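Local coordinates for uncharacterized protein Atu1872 (Agrobacterium tumefaciens, PDB 2QNT), which is of unknown function but has a glyoxalase-like domain related to the glyoxalase, bleomycin resistance protein and dioxygenase family, at residues L30-L35 with V42-G47; I19-S24 with Y115-H120. One frame throughout, in Å; residues are numbered along the deposited sequence.

Contact 1 (L30-L35 with V42-G47)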
loop_
_atom_site.group_PDB
_atom_site.type_symbol
_atom_site.label_atom_id
_atom_site.label_comp_id
_atom_site.label_asym_id
_atom_site.label_seq_id
_atom_site.Cartn_x
_atom_site.Cartn_y
_atom_site.Cartn_z
ATOM N N LEU A 30 16.960 -0.517 -1.873
ATOM C CA LEU A 30 16.063 -1.532 -2.449
ATOM C C LEU A 30 16.163 -1.639 -3.958
ATOM O O LEU A 30 15.691 -2.609 -4.514
ATOM C CB LEU A 30 14.610 -1.318 -2.042
ATOM C CG LEU A 30 14.258 -2.038 -0.749
ATOM C CD1 LEU A 30 15.166 -1.568 0.382
ATOM C CD2 LEU A 30 12.786 -1.833 -0.450
ATOM N N GLY A 31 16.835 -0.706 -4.628
ATOM C CA GLY A 31 17.005 -0.795 -6.065
ATOM C C GLY A 31 15.766 -0.454 -6.871
ATOM O O GLY A 31 15.626 -0.895 -8.010
ATOM N N LEU A 32 14.850 0.331 -6.309
ATOM C CA LEU A 32 13.694 0.777 -7.078
ATOM C C LEU A 32 14.116 1.889 -8.017
ATOM O O LEU A 32 15.118 2.550 -7.766
ATOM C CB LEU A 32 12.582 1.274 -6.153
ATOM C CG LEU A 32 12.057 0.312 -5.112
ATOM C CD1 LEU A 32 10.780 0.887 -4.515
ATOM C CD2 LEU A 32 11.792 -1.045 -5.762
ATOM N N LYS A 33 13.381 2.041 -9.115
ATOM C CA LYS A 33 13.659 3.050 -10.149
ATOM C C LYS A 33 12.579 4.110 -10.078
ATOM O O LYS A 33 11.382 3.786 -10.048
ATOM C CB LYS A 33 13.645 2.399 -11.528
ATOM C CG LYS A 33 14.626 1.268 -11.644
ATOM C CD LYS A 33 16.059 1.741 -11.463
ATOM C CE LYS A 33 17.024 0.563 -11.431
ATOM N NZ LYS A 33 16.925 -0.275 -12.658
ATOM N N ILE A 34 12.980 5.363 -9.970
ATOM C CA ILE A 34 12.022 6.452 -9.990
ATOM C C ILE A 34 11.363 6.612 -11.356
ATOM O O ILE A 34 12.052 6.718 -12.384
ATOM C CB ILE A 34 12.662 7.763 -9.533
ATOM C CG1 ILE A 34 13.058 7.611 -8.050
ATOM C CG2 ILE A 34 11.693 8.920 -9.735
ATOM C CD1 ILE A 34 13.764 8.756 -7.442
ATOM N N LEU A 35 10.032 6.592 -11.381
ATOM C CA LEU A 35 9.235 6.916 -12.576
ATOM C C LEU A 35 9.012 8.422 -12.710
ATOM O O LEU A 35 9.242 9.012 -13.784
ATOM C CB LEU A 35 7.923 6.129 -12.522
ATOM C CG LEU A 35 6.846 6.361 -13.563
ATOM C CD1 LEU A 35 7.418 6.044 -14.949
ATOM C CD2 LEU A 35 5.654 5.451 -13.245
ATOM N N VAL A 42 6.871 10.831 -4.767
ATOM C CA VAL A 42 7.717 10.095 -5.668
ATOM C C VAL A 42 7.003 8.820 -6.103
ATOM O O VAL A 42 6.528 8.052 -5.275
ATOM C CB VAL A 42 9.098 9.746 -5.004
ATOM C CG1 VAL A 42 9.989 8.970 -5.987
ATOM C CG2 VAL A 42 9.823 11.003 -4.506
ATOM N N LEU A 43 6.913 8.629 -7.418
ATOM C CA LEU A 43 6.391 7.411 -8.017
ATOM C C LEU A 43 7.552 6.559 -8.477
ATOM O O LEU A 43 8.445 7.054 -9.191
ATOM C CB LEU A 43 5.571 7.718 -9.249
ATOM C CG LEU A 43 4.296 8.483 -9.116
ATOM C CD1 LEU A 43 3.702 8.724 -10.472
ATOM C CD2 LEU A 43 3.334 7.691 -8.269
ATOM N N PHE A 44 7.504 5.284 -8.111
ATOM C CA PHE A 44 8.473 4.311 -8.573
ATOM C C PHE A 44 7.888 3.386 -9.623
ATOM O O PHE A 44 6.683 3.176 -9.683
ATOM C CB PHE A 44 9.018 3.470 -7.432
ATOM C CG PHE A 44 9.745 4.261 -6.387
ATOM C CD1 PHE A 44 9.080 4.780 -5.281
ATOM C CD2 PHE A 44 11.100 4.490 -6.498
ATOM C CE1 PHE A 44 9.758 5.513 -4.331
ATOM C CE2 PHE A 44 11.775 5.239 -5.541
ATOM C CZ PHE A 44 11.106 5.736 -4.458
ATOM N N GLU A 45 8.769 2.803 -10.427
ATOM C CA GLU A 45 8.377 1.715 -11.319
ATOM C C GLU A 45 7.876 0.560 -10.421
ATOM O O GLU A 45 8.300 0.389 -9.266
ATOM C CB GLU A 45 9.547 1.274 -12.212
ATOM C CG GLU A 45 10.060 2.358 -13.165
ATOM C CD GLU A 45 11.160 1.887 -14.116
ATOM O OE1 GLU A 45 11.489 0.681 -14.106
ATOM O OE2 GLU A 45 11.703 2.729 -14.879
ATOM N N THR A 46 6.937 -0.176 -10.962
ATOM C CA THR A 46 6.290 -1.328 -10.403
ATOM C C THR A 46 5.209 -0.971 -9.382
ATOM O O THR A 46 4.726 -1.832 -8.687
ATOM C CB THR A 46 7.284 -2.451 -9.925
ATOM O OG1 THR A 46 7.923 -2.111 -8.689
ATOM C CG2 THR A 46 8.352 -2.737 -10.997
ATOM N N GLY A 47 4.772 0.275 -9.375
ATOM C CA GLY A 47 3.547 0.687 -8.697
ATOM C C GLY A 47 3.676 1.087 -7.240
ATOM O O GLY A 47 2.705 0.991 -6.508
HETATM O O HOH W 1 10.829 0.248 -9.104
#

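Contact 2 (I19-S24 with Y115-H120)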
loop_
_atom_site.group_PDB
_atom_site.type_symbol
_atom_site.label_atom_id
_atom_site.label_comp_id
_atom_site.label_asym_id
_atom_site.label_seq_id
_atom_site.Cartn_x
_atom_site.Cartn_y
_atom_site.Cartn_z
ATOM N N ILE A 19 11.208 13.060 2.539
ATOM C CA ILE A 19 11.150 12.458 1.210
ATOM C C ILE A 19 12.542 12.105 0.656
ATOM O O ILE A 19 12.723 11.074 0.024
ATOM C CB ILE A 19 10.349 13.363 0.224
ATOM C CG1 ILE A 19 9.815 12.562 -0.967
ATOM C CG2 ILE A 19 11.150 14.606 -0.212
ATOM C CD1 ILE A 19 8.718 11.549 -0.632
ATOM N N ASN A 20 13.539 12.917 0.944
ATOM C CA ASN A 20 14.877 12.587 0.473
ATOM C C ASN A 20 15.458 11.330 1.114
ATOM O O ASN A 20 16.030 10.477 0.414
ATOM C CB ASN A 20 15.775 13.816 0.646
ATOM C CG ASN A 20 15.282 14.988 -0.183
ATOM O OD1 ASN A 20 14.841 14.801 -1.319
ATOM N ND2 ASN A 20 15.313 16.190 0.389
ATOM N N ARG A 21 15.278 11.183 2.422
ATOM C CA ARG A 21 15.694 10.003 3.188
ATOM C C ARG A 21 15.047 8.761 2.594
ATOM O O ARG A 21 15.676 7.751 2.329
ATOM C CB ARG A 21 15.236 10.194 4.646
ATOM C CG ARG A 21 15.262 8.984 5.574
ATOM C CD ARG A 21 15.099 9.377 7.078
ATOM N NE ARG A 21 13.695 9.449 7.527
ATOM C CZ ARG A 21 13.264 9.047 8.722
ATOM N NH1 ARG A 21 14.113 8.571 9.632
ATOM N NH2 ARG A 21 11.962 9.097 9.015
ATOM N N SER A 22 13.739 8.842 2.419
ATOM C CA SER A 22 12.991 7.719 1.889
ATOM C C SER A 22 13.365 7.418 0.449
ATOM O O SER A 22 13.671 6.255 0.112
ATOM C CB SER A 22 11.501 7.989 2.022
ATOM O OG SER A 22 11.169 8.135 3.387
ATOM N N LYS A 23 13.378 8.452 -0.392
ATOM C CA LYS A 23 13.704 8.265 -1.810
ATOM C C LYS A 23 15.046 7.528 -1.965
ATOM O O LYS A 23 15.173 6.570 -2.731
ATOM C CB LYS A 23 13.734 9.614 -2.521
ATOM C CG LYS A 23 14.173 9.604 -3.968
ATOM C CD LYS A 23 13.881 10.950 -4.601
ATOM C CE LYS A 23 14.850 12.007 -4.100
ATOM N NZ LYS A 23 14.724 13.266 -4.877
ATOM N N SER A 24 16.039 8.006 -1.209
ATOM C CA SER A 24 17.374 7.427 -1.240
ATOM C C SER A 24 17.370 5.975 -0.735
ATOM O O SER A 24 18.038 5.119 -1.275
ATOM C CB SER A 24 18.346 8.276 -0.424
ATOM O OG SER A 24 18.491 9.570 -0.978
ATOM N N TYR A 115 12.262 -2.882 8.454
ATOM C CA TYR A 115 11.608 -1.579 8.501
ATOM C C TYR A 115 12.214 -0.613 7.501
ATOM O O TYR A 115 13.431 -0.627 7.277
ATOM C CB TYR A 115 11.766 -0.951 9.881
ATOM C CG TYR A 115 11.107 -1.737 10.976
ATOM C CD1 TYR A 115 9.727 -1.836 11.067
ATOM C CD2 TYR A 115 11.866 -2.440 11.891
ATOM C CE1 TYR A 115 9.125 -2.579 12.088
ATOM C CE2 TYR A 115 11.285 -3.185 12.889
ATOM C CZ TYR A 115 9.909 -3.251 12.984
ATOM O OH TYR A 115 9.320 -3.997 13.986
ATOM N N ASP A 116 11.377 0.233 6.922
ATOM C CA ASP A 116 11.871 1.404 6.193
ATOM C C ASP A 116 12.241 2.517 7.171
ATOM O O ASP A 116 12.083 2.349 8.376
ATOM C CB ASP A 116 10.926 1.783 5.054
ATOM C CG ASP A 116 9.834 2.717 5.431
ATOM O OD1 ASP A 116 9.631 3.027 6.628
ATOM O OD2 ASP A 116 9.146 3.223 4.499
ATOM N N PRO A 117 12.808 3.625 6.682
ATOM C CA PRO A 117 13.241 4.682 7.576
ATOM C C PRO A 117 12.144 5.260 8.475
ATOM O O PRO A 117 12.466 5.847 9.507
ATOM C CB PRO A 117 13.781 5.745 6.615
ATOM C CG PRO A 117 14.303 4.914 5.469
ATOM C CD PRO A 117 13.235 3.872 5.289
ATOM N N ASP A 118 10.877 5.114 8.115
ATOM C CA ASP A 118 9.760 5.638 8.895
ATOM C C ASP A 118 9.134 4.552 9.757
ATOM O O ASP A 118 8.178 4.840 10.503
ATOM C CB ASP A 118 8.708 6.255 7.973
ATOM C CG ASP A 118 9.190 7.526 7.360
ATOM O OD1 ASP A 118 8.934 8.598 7.954
ATOM O OD2 ASP A 118 9.872 7.451 6.319
ATOM N N GLY A 119 9.653 3.330 9.688
ATOM C CA GLY A 119 9.093 2.235 10.440
ATOM C C GLY A 119 8.022 1.428 9.751
ATOM O O GLY A 119 7.445 0.536 10.374
ATOM N N HIS A 120 7.758 1.682 8.470
ATOM C CA HIS A 120 6.793 0.857 7.764
ATOM C C HIS A 120 7.390 -0.534 7.577
ATOM O O HIS A 120 8.608 -0.654 7.364
ATOM C CB HIS A 120 6.443 1.434 6.377
ATOM C CG HIS A 120 5.759 2.757 6.426
ATOM N ND1 HIS A 120 4.515 2.937 7.010
ATOM C CD2 HIS A 120 6.138 3.965 5.949
ATOM C CE1 HIS A 120 4.166 4.201 6.865
ATOM N NE2 HIS A 120 5.132 4.848 6.227
HETATM O O HOH W 2 11.468 9.558 5.842
HETATM O O HOH W 3 10.490 5.696 4.381
#

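Contact 1 (L30-L35 with V42-G47)
I34 and F44 form an antiparallel, non-hydrogen-bonded pair in the β-hairpin of strands 34-37 and 41-44. Two backbone bonds flank this pair: E45 N gives a nearly straight bond to K33 O (2.8 Å, 168°), and L35 N reaches L43 O at 2.7 Å. The CB of F44 lies beside K33 O, and with CG anti to the carbonyl carbon (chi1 -62°) the ring is placed so that its CD2 edge runs past the same oxygen. CD2 then meets L32 CB at 3.6 Å, and CE2 meets I34 CG1 at 3.7 Å. Over one face of the ring L32 CD1 makes a CH-π contact, 4.2 Å from the centroid; V42 CG1 covers the opposite face, offset toward the rim. Helix 19-29, through Y26, and strand 49-52, through I50, also pack on F44. Toward the exposed side, K33 CB touches E45 CD at 3.6 Å, but the lysine chain bends away and leaves NZ 5.7 Å from E45 OE1. A water links K33 N to E45 O. Cohesion therefore comes from main-chain bonds and apolar packing around a buried ring, with probably a modest attraction between the K33 and E45 charges.

Contact 2 (I19-S24 with Y115-H120)
P117 lies over one face of the R21 guanidinium, its CB 3.7 Å above the plane and displaced toward the rim, with P117 O and D118 N also over the guanidinium. The two side chains run past each other in opposite directions, R21 CG touching P117 CB at 3.7 Å. R21 CG stands anti to the backbone N (chi1 166°), and a bend at chi3 swings the guanidinium toward D118. Its plane is turned 77° from the D118 carboxylate, and the salt bridge from R21 NH2 to D118 OD1 (3.2 Å) includes only a weak hydrogen bond; R17 N also donates to D118 OD1. R21 and S22 each adopt two conformers, so their contacts, described for one, need not always hold. D116 OD2 lies in plane at the edge of the H120 ring.

This loop joins strands 110-115 and 121-126 of one sheet of the glyoxalase-like domain and faces helix 19-29. A type I turn from D116 to G119 is combined with an Asx turn: D116 OD1 accepts from D118 N at 2.8 Å and from H120 N, the two donors approaching from opposite faces of the carboxylate plane. Two waters each bond S22 OG, which also bonds D18 O, and donate to D118 OD2. One accepts from R21 NE at 2.8 Å; the other gives a weak bond to D116 OD2, whose further partner is Y26 OH.

How the contacts relate
The centres of contacts 1 and 2 lie about 13 Å apart, and helix 19-29 is common ground: it supplies one segment of contact 2, packs on contact 1 and leads through the short loop 30-33 into strand 34-37. Along the chain the order is 19-24, 30-35, 42-47 and finally 115-120, so the hairpin falls within the much longer span bridged by contact 2. The two meet through packing, I34 CD1 on K23 CD at 3.6 Å and V42 CG2 on I19 CG1 at 3.9 Å. The helix packs against the hairpin of one sheet and the turn of the other, so it bridges the two sheets of the glyoxalase-like domain; both contacts touch the second subunit.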